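Side-chain contacts in yersinopine synthase (Yersinia pestis, PDB 6C4M), which catalyses the NADPH-dependent reductive condensation of pyruvate with an amino acid-derived intermediate, the last step in making the metallophore yersinopine: residues A34-V39 and A235-D240; V112-Y117 and V407-T412; S140-G145 and T256-P261. One frame throughout, in Å; residues are numbered along the deposited sequence.

Contact 1: A34-V39 and A235-D240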
loop_
_atom_site.group_PDB
_atom_site.type_symbol
_atom_site.label_atom_id
_atom_site.label_comp_id
_atom_site.label_asym_id
_atom_site.label_seq_id
_atom_site.Cartn_x
_atom_site.Cartn_y
_atom_site.Cartn_z
ATOM N N ALA A 34 -34.299 2.451 3.023
ATOM C CA ALA A 34 -35.655 2.902 3.322
ATOM C C ALA A 34 -36.181 2.246 4.580
ATOM O O ALA A 34 -36.990 2.843 5.299
ATOM C CB ALA A 34 -36.589 2.618 2.143
ATOM N N ILE A 35 -35.732 1.032 4.880
ATOM C CA ILE A 35 -36.151 0.404 6.125
ATOM C C ILE A 35 -35.561 1.160 7.312
ATOM O O ILE A 35 -36.269 1.489 8.272
ATOM C CB ILE A 35 -35.763 -1.084 6.133
ATOM C CG1 ILE A 35 -36.511 -1.819 5.013
ATOM C CG2 ILE A 35 -36.075 -1.724 7.464
ATOM C CD1 ILE A 35 -35.957 -3.208 4.725
ATOM N N GLN A 36 -34.261 1.469 7.264
ATOM C CA GLN A 36 -33.672 2.263 8.341
ATOM C C GLN A 36 -34.389 3.598 8.479
ATOM O O GLN A 36 -34.678 4.057 9.593
ATOM C CB GLN A 36 -32.201 2.525 8.083
ATOM C CG GLN A 36 -31.522 3.431 9.159
ATOM C CD GLN A 36 -31.370 2.748 10.512
ATOM O OE1 GLN A 36 -30.798 1.650 10.616
ATOM N NE2 GLN A 36 -31.886 3.390 11.554
ATOM N N LEU A 37 -34.587 4.275 7.346
ATOM C CA LEU A 37 -35.266 5.562 7.331
ATOM C C LEU A 37 -36.654 5.450 7.935
ATOM O O LEU A 37 -37.047 6.276 8.762
ATOM C CB LEU A 37 -35.356 6.079 5.899
ATOM C CG LEU A 37 -36.116 7.374 5.626
ATOM C CD1 LEU A 37 -35.464 8.556 6.314
ATOM C CD2 LEU A 37 -36.171 7.574 4.114
ATOM N N ALA A 38 -37.422 4.440 7.516
ATOM C CA ALA A 38 -38.788 4.313 8.020
ATOM C C ALA A 38 -38.809 4.146 9.530
ATOM O O ALA A 38 -39.668 4.721 10.212
ATOM C CB ALA A 38 -39.492 3.138 7.354
ATOM N N VAL A 39 -37.880 3.350 10.070
ATOM C CA VAL A 39 -37.800 3.189 11.521
ATOM C C VAL A 39 -37.468 4.518 12.178
ATOM O O VAL A 39 -38.077 4.901 13.184
ATOM C CB VAL A 39 -36.764 2.104 11.869
ATOM C CG1 VAL A 39 -36.379 2.156 13.346
ATOM C CG2 VAL A 39 -37.311 0.741 11.508
ATOM N N ALA A 235 -30.097 12.969 14.787
ATOM C CA ALA A 235 -29.459 13.101 16.096
ATOM C C ALA A 235 -29.662 11.873 16.977
ATOM O O ALA A 235 -28.879 11.650 17.905
ATOM C CB ALA A 235 -29.993 14.346 16.820
ATOM N N ARG A 236 -30.697 11.079 16.720
ATOM C CA ARG A 236 -30.901 9.842 17.463
ATOM C C ARG A 236 -29.749 8.853 17.285
ATOM O O ARG A 236 -29.594 7.942 18.106
ATOM C CB ARG A 236 -32.205 9.199 17.031
ATOM C CG ARG A 236 -32.781 8.236 18.036
ATOM C CD ARG A 236 -34.148 7.755 17.570
ATOM N NE ARG A 236 -34.044 6.819 16.454
ATOM C CZ ARG A 236 -34.144 5.497 16.561
ATOM N NH1 ARG A 236 -34.357 4.925 17.737
ATOM N NH2 ARG A 236 -34.038 4.734 15.483
ATOM N N HIS A 237 -28.954 9.002 16.227
ATOM C CA HIS A 237 -27.792 8.162 15.969
ATOM C C HIS A 237 -26.498 8.957 16.074
ATOM O O HIS A 237 -25.444 8.494 15.629
ATOM C CB HIS A 237 -27.916 7.493 14.596
ATOM C CG HIS A 237 -29.149 6.663 14.455
ATOM N ND1 HIS A 237 -29.393 5.559 15.246
ATOM C CD2 HIS A 237 -30.240 6.808 13.660
ATOM C CE1 HIS A 237 -30.568 5.040 14.921
ATOM N NE2 HIS A 237 -31.106 5.784 13.968
ATOM N N HIS A 238 -26.563 10.142 16.680
ATOM C CA HIS A 238 -25.392 10.969 16.939
ATOM C C HIS A 238 -24.761 11.459 15.654
ATOM O O HIS A 238 -23.571 11.747 15.608
ATOM C CB HIS A 238 -24.357 10.227 17.788
ATOM C CG HIS A 238 -24.916 9.718 19.078
ATOM N ND1 HIS A 238 -26.033 10.272 19.664
ATOM C CD2 HIS A 238 -24.541 8.693 19.877
ATOM C CE1 HIS A 238 -26.311 9.623 20.780
ATOM N NE2 HIS A 238 -25.423 8.658 20.930
ATOM N N ILE A 239 -25.571 11.564 14.612
ATOM C CA ILE A 239 -25.129 12.074 13.328
ATOM C C ILE A 239 -25.238 13.588 13.373
ATOM O O ILE A 239 -26.326 14.136 13.596
ATOM C CB ILE A 239 -25.978 11.488 12.187
ATOM C CG1 ILE A 239 -25.880 9.961 12.193
ATOM C CG2 ILE A 239 -25.571 12.074 10.848
ATOM C CD1 ILE A 239 -27.048 9.305 11.475
ATOM N N ASP A 240 -24.136 14.273 13.116
ATOM C CA ASP A 240 -24.199 15.722 13.026
ATOM C C ASP A 240 -24.764 16.146 11.682
ATOM O O ASP A 240 -24.525 15.512 10.656
ATOM C CB ASP A 240 -22.813 16.331 13.225
ATOM C CG ASP A 240 -22.322 16.165 14.649
ATOM O OD1 ASP A 240 -23.183 16.175 15.558
ATOM O OD2 ASP A 240 -21.103 16.007 14.848
#
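The side-chain amide of Gln-36 and the imidazole of His-237 meet almost perpendicular, their planes 89° apart, with NE2 of the glutamine 3.5 Å from NE2 of the histidine. The amide approaches the ring obliquely, and the angle is too poor for a hydrogen bond between the two nitrogens. The ring of Phe-209, on strand 203-217, stacks against His-237. This joins the helix of a Rossmann-type nucleotide-binding unit, 32-44, to the turn that closes helix 225-235. Ala-34 is consistent with the final residue of a GxGxxA pattern; His-238, with positive phi, is the C-prime residue of a Schellman motif, its N bonded to Ala-235 O at 3.0 Å.

Asp-40, one turn on from Gln-36, is the acceptor the polar ends share. Outside both segments, its OD1 is hydrogen-bonded to NE2 of His-237, forms a salt bridge with NH2 of Arg-236 and receives a weak bond from NE2 of Gln-36. Further bonds fix the flat groups: His-237 ND1 pairs with Thr-83 OG1, while the Gln-36 amide pairs through OE1 with Thr-206 OG1 and through NE2 with Gln-84 OE1. An imidazole whose NE2 faces a carboxylate is probably protonated there. Gln-36 gets its amide into this network by running CG anti to the backbone N (chi1 177°) and then bending at chi2 (70°). The side chain of Thr-172, which binds NADP(+), is about 4 Å from that of Gln-36.

Beside the polar pair the aliphatic Val-39 lies against the charged end of Arg-236. The two side chains cross at about a right angle, and the arginine bends late in its chain to bring its guanidinium round. Its NH2 stops 4.1 Å from Val-39 CG1.

Contact 2: V112-Y117 and V407-T412. With NAP (NADP nicotinamide-adenine-dinucleotide phosphate), chain B.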
loop_
_atom_site.group_PDB
_atom_site.type_symbol
_atom_site.label_atom_id
_atom_site.label_comp_id
_atom_site.label_asym_id
_atom_site.label_seq_id
_atom_site.Cartn_x
_atom_site.Cartn_y
_atom_site.Cartn_z
ATOM N N VAL A 112 -34.495 6.449 -4.091
ATOM C CA VAL A 112 -33.941 5.781 -5.271
ATOM C C VAL A 112 -32.586 6.440 -5.532
ATOM O O VAL A 112 -32.323 7.523 -4.972
ATOM C CB VAL A 112 -34.852 5.911 -6.499
ATOM C CG1 VAL A 112 -36.189 5.166 -6.321
ATOM C CG2 VAL A 112 -35.036 7.380 -6.867
ATOM N N PRO A 113 -31.707 5.874 -6.365
ATOM C CA PRO A 113 -30.419 6.536 -6.612
ATOM C C PRO A 113 -30.623 7.844 -7.357
ATOM O O PRO A 113 -31.581 8.016 -8.115
ATOM C CB PRO A 113 -29.643 5.518 -7.467
ATOM C CG PRO A 113 -30.350 4.218 -7.268
ATOM C CD PRO A 113 -31.785 4.572 -7.052
ATOM N N ALA A 114 -29.684 8.769 -7.160
ATOM C CA ALA A 114 -29.874 10.107 -7.712
ATOM C C ALA A 114 -30.015 10.105 -9.231
ATOM O O ALA A 114 -30.640 11.013 -9.784
ATOM C CB ALA A 114 -28.728 11.036 -7.313
ATOM N N ASP A 115 -29.400 9.149 -9.938
ATOM C CA ASP A 115 -29.517 9.216 -11.392
ATOM C C ASP A 115 -30.902 8.791 -11.882
ATOM O O ASP A 115 -31.142 8.737 -13.105
ATOM C CB ASP A 115 -28.405 8.363 -12.059
ATOM C CG ASP A 115 -28.515 6.886 -11.723
ATOM O OD1 ASP A 115 -28.866 6.561 -10.564
ATOM O OD2 ASP A 115 -28.234 6.040 -12.616
ATOM N N HIS A 116 -31.807 8.472 -10.955
ATOM C CA HIS A 116 -33.184 8.106 -11.257
ATOM C C HIS A 116 -34.196 9.094 -10.679
ATOM O O HIS A 116 -35.405 8.865 -10.804
ATOM C CB HIS A 116 -33.478 6.692 -10.744
ATOM C CG HIS A 116 -32.843 5.623 -11.576
ATOM N ND1 HIS A 116 -33.505 5.017 -12.625
ATOM C CD2 HIS A 116 -31.594 5.084 -11.552
ATOM C CE1 HIS A 116 -32.694 4.146 -13.207
ATOM N NE2 HIS A 116 -31.533 4.164 -12.570
ATOM N N TYR A 117 -33.738 10.203 -10.098
ATOM C CA TYR A 117 -34.675 11.227 -9.623
ATOM C C TYR A 117 -35.531 11.728 -10.771
ATOM O O TYR A 117 -36.739 11.881 -10.628
ATOM C CB TYR A 117 -33.933 12.405 -9.030
ATOM C CG TYR A 117 -33.238 12.157 -7.699
ATOM C CD1 TYR A 117 -33.453 10.990 -6.969
ATOM C CD2 TYR A 117 -32.381 13.103 -7.173
ATOM C CE1 TYR A 117 -32.832 10.779 -5.763
ATOM C CE2 TYR A 117 -31.763 12.900 -5.979
ATOM C CZ TYR A 117 -32.002 11.738 -5.259
ATOM O OH TYR A 117 -31.386 11.522 -4.036
ATOM N N VAL A 407 -21.550 6.667 -14.034
ATOM C CA VAL A 407 -21.465 7.177 -15.385
ATOM C C VAL A 407 -22.574 8.191 -15.638
ATOM O O VAL A 407 -22.325 9.286 -16.155
ATOM C CB VAL A 407 -21.493 6.009 -16.376
ATOM C CG1 VAL A 407 -21.635 6.495 -17.773
ATOM C CG2 VAL A 407 -20.147 5.215 -16.209
ATOM N N HIS A 408 -23.809 7.857 -15.254
ATOM C CA HIS A 408 -24.908 8.806 -15.420
ATOM C C HIS A 408 -24.631 10.112 -14.672
ATOM O O HIS A 408 -24.742 11.206 -15.236
ATOM C CB HIS A 408 -26.207 8.179 -14.921
ATOM C CG HIS A 408 -26.719 7.065 -15.770
ATOM N ND1 HIS A 408 -27.585 6.117 -15.280
ATOM C CD2 HIS A 408 -26.501 6.744 -17.069
ATOM C CE1 HIS A 408 -27.885 5.257 -16.233
ATOM N NE2 HIS A 408 -27.225 5.604 -17.328
ATOM N N LYS A 409 -24.214 10.017 -13.412
ATOM C CA LYS A 409 -24.022 11.243 -12.641
ATOM C C LYS A 409 -22.935 12.117 -13.244
ATOM O O LYS A 409 -23.073 13.347 -13.308
ATOM C CB LYS A 409 -23.687 10.908 -11.200
ATOM C CG LYS A 409 -24.868 10.354 -10.385
ATOM C CD LYS A 409 -24.328 9.822 -9.052
ATOM C CE LYS A 409 -25.336 8.993 -8.298
ATOM N NZ LYS A 409 -24.776 8.507 -7.002
ATOM N N LEU A 410 -21.844 11.494 -13.710
ATOM C CA LEU A 410 -20.742 12.271 -14.237
ATOM C C LEU A 410 -21.055 12.779 -15.632
ATOM O O LEU A 410 -20.692 13.913 -15.970
ATOM C CB LEU A 410 -19.454 11.420 -14.213
ATOM C CG LEU A 410 -18.203 12.059 -14.793
ATOM C CD1 LEU A 410 -17.903 13.318 -14.014
ATOM C CD2 LEU A 410 -17.050 11.066 -14.691
ATOM N N ARG A 411 -21.741 11.982 -16.459
ATOM C CA ARG A 411 -22.106 12.479 -17.782
ATOM C C ARG A 411 -23.001 13.704 -17.686
ATOM O O ARG A 411 -22.821 14.677 -18.432
ATOM C CB ARG A 411 -22.806 11.399 -18.600
ATOM C CG ARG A 411 -23.285 11.902 -19.987
ATOM C CD ARG A 411 -23.764 10.764 -20.873
ATOM N NE ARG A 411 -22.741 9.716 -20.946
ATOM C CZ ARG A 411 -22.783 8.678 -21.760
ATOM N NH1 ARG A 411 -23.800 8.565 -22.611
ATOM N NH2 ARG A 411 -21.794 7.772 -21.740
ATOM N N THR A 412 -23.988 13.677 -16.786
ATOM C CA THR A 412 -24.846 14.848 -16.625
ATOM C C THR A 412 -24.003 16.084 -16.332
ATOM O O THR A 412 -24.183 17.133 -16.962
ATOM C CB THR A 412 -25.886 14.610 -15.518
ATOM O OG1 THR A 412 -26.809 13.577 -15.925
ATOM C CG2 THR A 412 -26.689 15.899 -15.245
HETATM P PA NAP B . -30.781 0.856 -3.834
HETATM O O1A NAP B . -30.037 2.111 -4.075
HETATM O O2A NAP B . -30.005 -0.388 -4.341
HETATM O O5B NAP B . -32.232 0.986 -4.596
HETATM C C5B NAP B . -33.183 1.847 -3.931
HETATM C C4B NAP B . -34.491 1.806 -4.744
HETATM O O4B NAP B . -34.136 2.301 -6.177
HETATM C C3B NAP B . -34.949 0.612 -4.862
HETATM O O3B NAP B . -36.412 0.612 -4.851
HETATM C C2B NAP B . -34.455 0.096 -6.344
HETATM O O2B NAP B . -35.383 -0.921 -6.859
HETATM C C1B NAP B . -34.488 1.131 -7.104
HETATM N N9A NAP B . -33.341 1.034 -8.008
HETATM C C8A NAP B . -32.035 0.754 -7.868
HETATM N N7A NAP B . -31.530 0.802 -9.110
HETATM C C5A NAP B . -32.541 1.111 -9.981
HETATM C C6A NAP B . -32.471 1.273 -11.342
HETATM N N6A NAP B . -31.412 1.176 -12.348
HETATM N N1A NAP B . -33.589 1.580 -12.026
HETATM C C2A NAP B . -34.784 1.743 -11.364
HETATM N N3A NAP B . -34.845 1.581 -10.011
HETATM C C4A NAP B . -33.695 1.263 -9.316
HETATM O O3 NAP B . -31.012 0.714 -2.200
HETATM P PN NAP B . -30.419 1.583 -0.972
HETATM O O1N NAP B . -31.501 1.601 0.016
HETATM O O2N NAP B . -29.166 0.811 -0.491
HETATM O O5D NAP B . -29.909 3.124 -1.358
HETATM C C5D NAP B . -30.776 4.271 -1.156
HETATM C C4D NAP B . -29.969 5.510 -1.593
HETATM O O4D NAP B . -28.686 5.673 -0.657
HETATM C C3D NAP B . -29.490 5.442 -2.818
HETATM O O3D NAP B . -29.367 6.871 -3.290
HETATM C C2D NAP B . -28.059 4.903 -2.711
HETATM O O2D NAP B . -27.319 5.449 -3.699
HETATM C C1D NAP B . -27.605 5.515 -1.371
HETATM N N1N NAP B . -26.649 4.687 -0.597
HETATM C C2N NAP B . -27.058 3.736 0.271
HETATM C C3N NAP B . -26.090 3.009 1.001
HETATM C C7N NAP B . -26.514 1.909 1.998
HETATM O O7N NAP B . -25.849 1.629 2.915
HETATM N N7N NAP B . -27.764 1.242 1.751
HETATM C C4N NAP B . -24.758 3.254 0.825
HETATM C C5N NAP B . -24.358 4.196 -0.043
HETATM C C6N NAP B . -25.309 4.932 -0.759
HETATM P P2B NAP B . -35.177 -2.550 -6.425
HETATM O O1X NAP B . -34.101 -3.116 -7.327
HETATM O O2X NAP B . -34.742 -2.654 -5.002
HETATM O O3X NAP B . -36.470 -3.286 -6.689
HETATM O O HOH W 1 -27.606 8.377 -5.248
#
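At the NADP pocket, the wall built by loop 112-117 is tied to helix 401-419 by a His-carboxylate hydrogen bond. ND1 of His-408 donates to OD2 of Asp-115 over 2.7 Å, nearly straight at 169°. The oxygen lies in the plane of the imidazole and uses its anti lone pair, and the carboxylate is turned 35° from the ring. Beside the bond the two CB atoms pack, Asp-115 CB to His-408 CB being 3.6 Å.

The loop follows strand 107-110 of the Rossmann-type sheet, and its start lines the cofactor before a 3-10 turn at 114-116: Pro-113 CD lies 3.4 Å from O4B of the adenosine ribose, and N1A of the adenine sits over one face of the His-116 ring.

Lys-409, extended beyond CG, brings CE to 4.1 Å from Ala-114 CB. Water 1 lies past its end. It accepts from Ala-114 N at 2.9 Å and weakly from Lys-409 NZ. The same water is 3.0 Å from the nicotinamide-ribose hydroxyl O3D of NADP, so it links helix, loop and cofactor. Glu-405, one turn earlier on the helix, also touches Pro-113 and Asp-115.

Contact 3: S140-G145 and T256-P261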
loop_
_atom_site.group_PDB
_atom_site.type_symbol
_atom_site.label_atom_id
_atom_site.label_comp_id
_atom_site.label_asym_id
_atom_site.label_seq_id
_atom_site.Cartn_x
_atom_site.Cartn_y
_atom_site.Cartn_z
ATOM N N SER A 140 -28.063 12.625 -2.494
ATOM C CA SER A 140 -28.088 13.492 -3.651
ATOM C C SER A 140 -26.816 13.374 -4.491
ATOM O O SER A 140 -25.813 12.771 -4.096
ATOM C CB SER A 140 -28.259 14.928 -3.183
ATOM O OG SER A 140 -29.092 15.634 -4.056
ATOM N N SER A 141 -26.857 13.997 -5.664
ATOM C CA SER A 141 -25.670 14.266 -6.466
ATOM C C SER A 141 -25.613 15.768 -6.710
ATOM O O SER A 141 -26.595 16.489 -6.508
ATOM C CB SER A 141 -25.697 13.505 -7.792
ATOM O OG SER A 141 -24.490 13.705 -8.527
ATOM N N MET A 142 -24.466 16.234 -7.191
ATOM C CA MET A 142 -24.352 17.635 -7.577
ATOM C C MET A 142 -25.305 17.944 -8.727
ATOM O O MET A 142 -25.254 17.296 -9.779
ATOM C CB MET A 142 -22.926 17.969 -7.996
ATOM C CG MET A 142 -21.999 18.316 -6.827
ATOM S SD MET A 142 -20.219 18.411 -7.268
ATOM C CE MET A 142 -19.767 16.685 -7.308
ATOM N N GLY A 143 -26.145 18.966 -8.528
ATOM C CA GLY A 143 -27.139 19.373 -9.503
ATOM C C GLY A 143 -28.515 18.802 -9.242
ATOM O O GLY A 143 -29.501 19.297 -9.807
ATOM N N SER A 144 -28.608 17.800 -8.372
ATOM C CA SER A 144 -29.890 17.166 -8.114
ATOM C C SER A 144 -30.928 18.194 -7.677
ATOM O O SER A 144 -32.060 18.195 -8.168
ATOM C CB SER A 144 -29.726 16.086 -7.053
ATOM O OG SER A 144 -28.936 15.033 -7.555
ATOM N N GLY A 145 -30.551 19.081 -6.757
ATOM C CA GLY A 145 -31.520 19.991 -6.184
ATOM C C GLY A 145 -32.015 21.004 -7.199
ATOM O O GLY A 145 -33.200 21.287 -7.263
ATOM N N THR A 256 -19.048 9.652 -3.461
ATOM C CA THR A 256 -18.966 8.722 -4.583
ATOM C C THR A 256 -18.731 9.439 -5.895
ATOM O O THR A 256 -18.169 8.843 -6.810
ATOM C CB THR A 256 -20.215 7.853 -4.711
ATOM O OG1 THR A 256 -21.351 8.693 -4.956
ATOM C CG2 THR A 256 -20.415 7.016 -3.445
ATOM N N ASN A 257 -19.120 10.703 -6.015
ATOM C CA ASN A 257 -18.813 11.417 -7.251
ATOM C C ASN A 257 -17.321 11.603 -7.442
ATOM O O ASN A 257 -16.860 11.701 -8.584
ATOM C CB ASN A 257 -19.489 12.780 -7.275
ATOM C CG ASN A 257 -21.020 12.685 -7.370
ATOM O OD1 ASN A 257 -21.666 12.128 -6.484
ATOM N ND2 ASN A 257 -21.595 13.215 -8.458
ATOM N N TYR A 258 -16.560 11.689 -6.346
ATOM C CA TYR A 258 -15.112 11.874 -6.405
ATOM C C TYR A 258 -14.370 10.555 -6.571
ATOM O O TYR A 258 -13.394 10.490 -7.324
ATOM C CB TYR A 258 -14.614 12.571 -5.128
ATOM C CG TYR A 258 -15.124 13.979 -4.978
ATOM C CD1 TYR A 258 -14.462 15.040 -5.572
ATOM C CD2 TYR A 258 -16.286 14.244 -4.262
ATOM C CE1 TYR A 258 -14.939 16.346 -5.427
ATOM C CE2 TYR A 258 -16.773 15.538 -4.118
ATOM C CZ TYR A 258 -16.102 16.584 -4.724
ATOM O OH TYR A 258 -16.558 17.894 -4.605
ATOM N N VAL A 259 -14.806 9.508 -5.874
ATOM C CA VAL A 259 -14.004 8.306 -5.686
ATOM C C VAL A 259 -14.350 7.214 -6.691
ATOM O O VAL A 259 -13.465 6.505 -7.177
ATOM C CB VAL A 259 -14.185 7.796 -4.243
ATOM C CG1 VAL A 259 -13.527 6.446 -4.020
ATOM C CG2 VAL A 259 -13.629 8.807 -3.296
ATOM N N HIS A 260 -15.630 7.010 -6.963
ATOM C CA HIS A 260 -16.018 5.907 -7.842
ATOM C C HIS A 260 -15.480 6.031 -9.254
ATOM O O HIS A 260 -14.999 5.016 -9.791
ATOM C CB HIS A 260 -17.541 5.755 -7.850
ATOM C CG HIS A 260 -18.053 4.985 -6.682
ATOM N ND1 HIS A 260 -19.362 4.559 -6.567
ATOM C CD2 HIS A 260 -17.432 4.613 -5.537
ATOM C CE1 HIS A 260 -19.515 3.934 -5.411
ATOM N NE2 HIS A 260 -18.363 3.960 -4.765
ATOM N N PRO A 261 -15.582 7.158 -9.952
ATOM C CA PRO A 261 -15.228 7.120 -11.384
ATOM C C PRO A 261 -13.769 6.751 -11.607
ATOM O O PRO A 261 -13.462 5.949 -12.499
ATOM C CB PRO A 261 -15.561 8.536 -11.877
ATOM C CG PRO A 261 -16.741 8.945 -10.985
ATOM C CD PRO A 261 -16.315 8.395 -9.618
HETATM O O HOH W 2 -23.976 11.078 -5.502
#
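Asn-257 and Ser-141 form the tight part of this buried contact: ND2 of the asparagine donates to OG of the serine over 2.9 Å at an angle of 160°, with the oxygen close to the amide plane. Ser-141 opens a type II beta turn that leads into helix 144-154, with Gly-143 as its N-cap, while Asn-257 sits on helix 255-264. Placing OG anti to the backbone N (chi1 -176°) aims the hydroxyl at that helix. The turn is held from within, since Ser-141 O accepts from both N and OG of Ser-144, which come from the same face of the carbonyl.

The other side of the amide is less direct, bridged by one water. Water 2 donates to Asn-257 OD1 at 2.7 Å and to Ser-140 O at 2.9 Å, so both ends of the amide are engaged and its rotation is fixed. His-260, probably the catalytic proton donor/acceptor, follows one turn later on the same helix.

Met-142 forms the apolar flank, sliding past Asn-257 in the opposite direction. A bend at chi3 brings its methyl CE to 3.9 Å from Asn-257 CB; from Tyr-258 CZ that methyl stays 4.5 Å away.

How the contacts relate
Contacts 2 and 3 lie near the middle of the chain, their centres about 8 Å apart, and they touch: Ala-114 CB is 3.9 Å from Ser-141 N, and Lys-409 CG packs on Ser-141 OG. Their loops follow neighbouring parallel strands, 107-110 and 134-137, and each reaches a helix from much later in the sequence. Contact 1 touches neither; it lies farther out, its centre about 17 Å from the chain's centre, but is buried, as is contact 3; contact 2 is only partly buried. The chemistry differs accordingly: contact 1 depends on a carboxylate from outside its segments, contact 2 has its own histidine-carboxylate bond beside the cofactor, and contact 3 uses a neutral amide and hydroxyl.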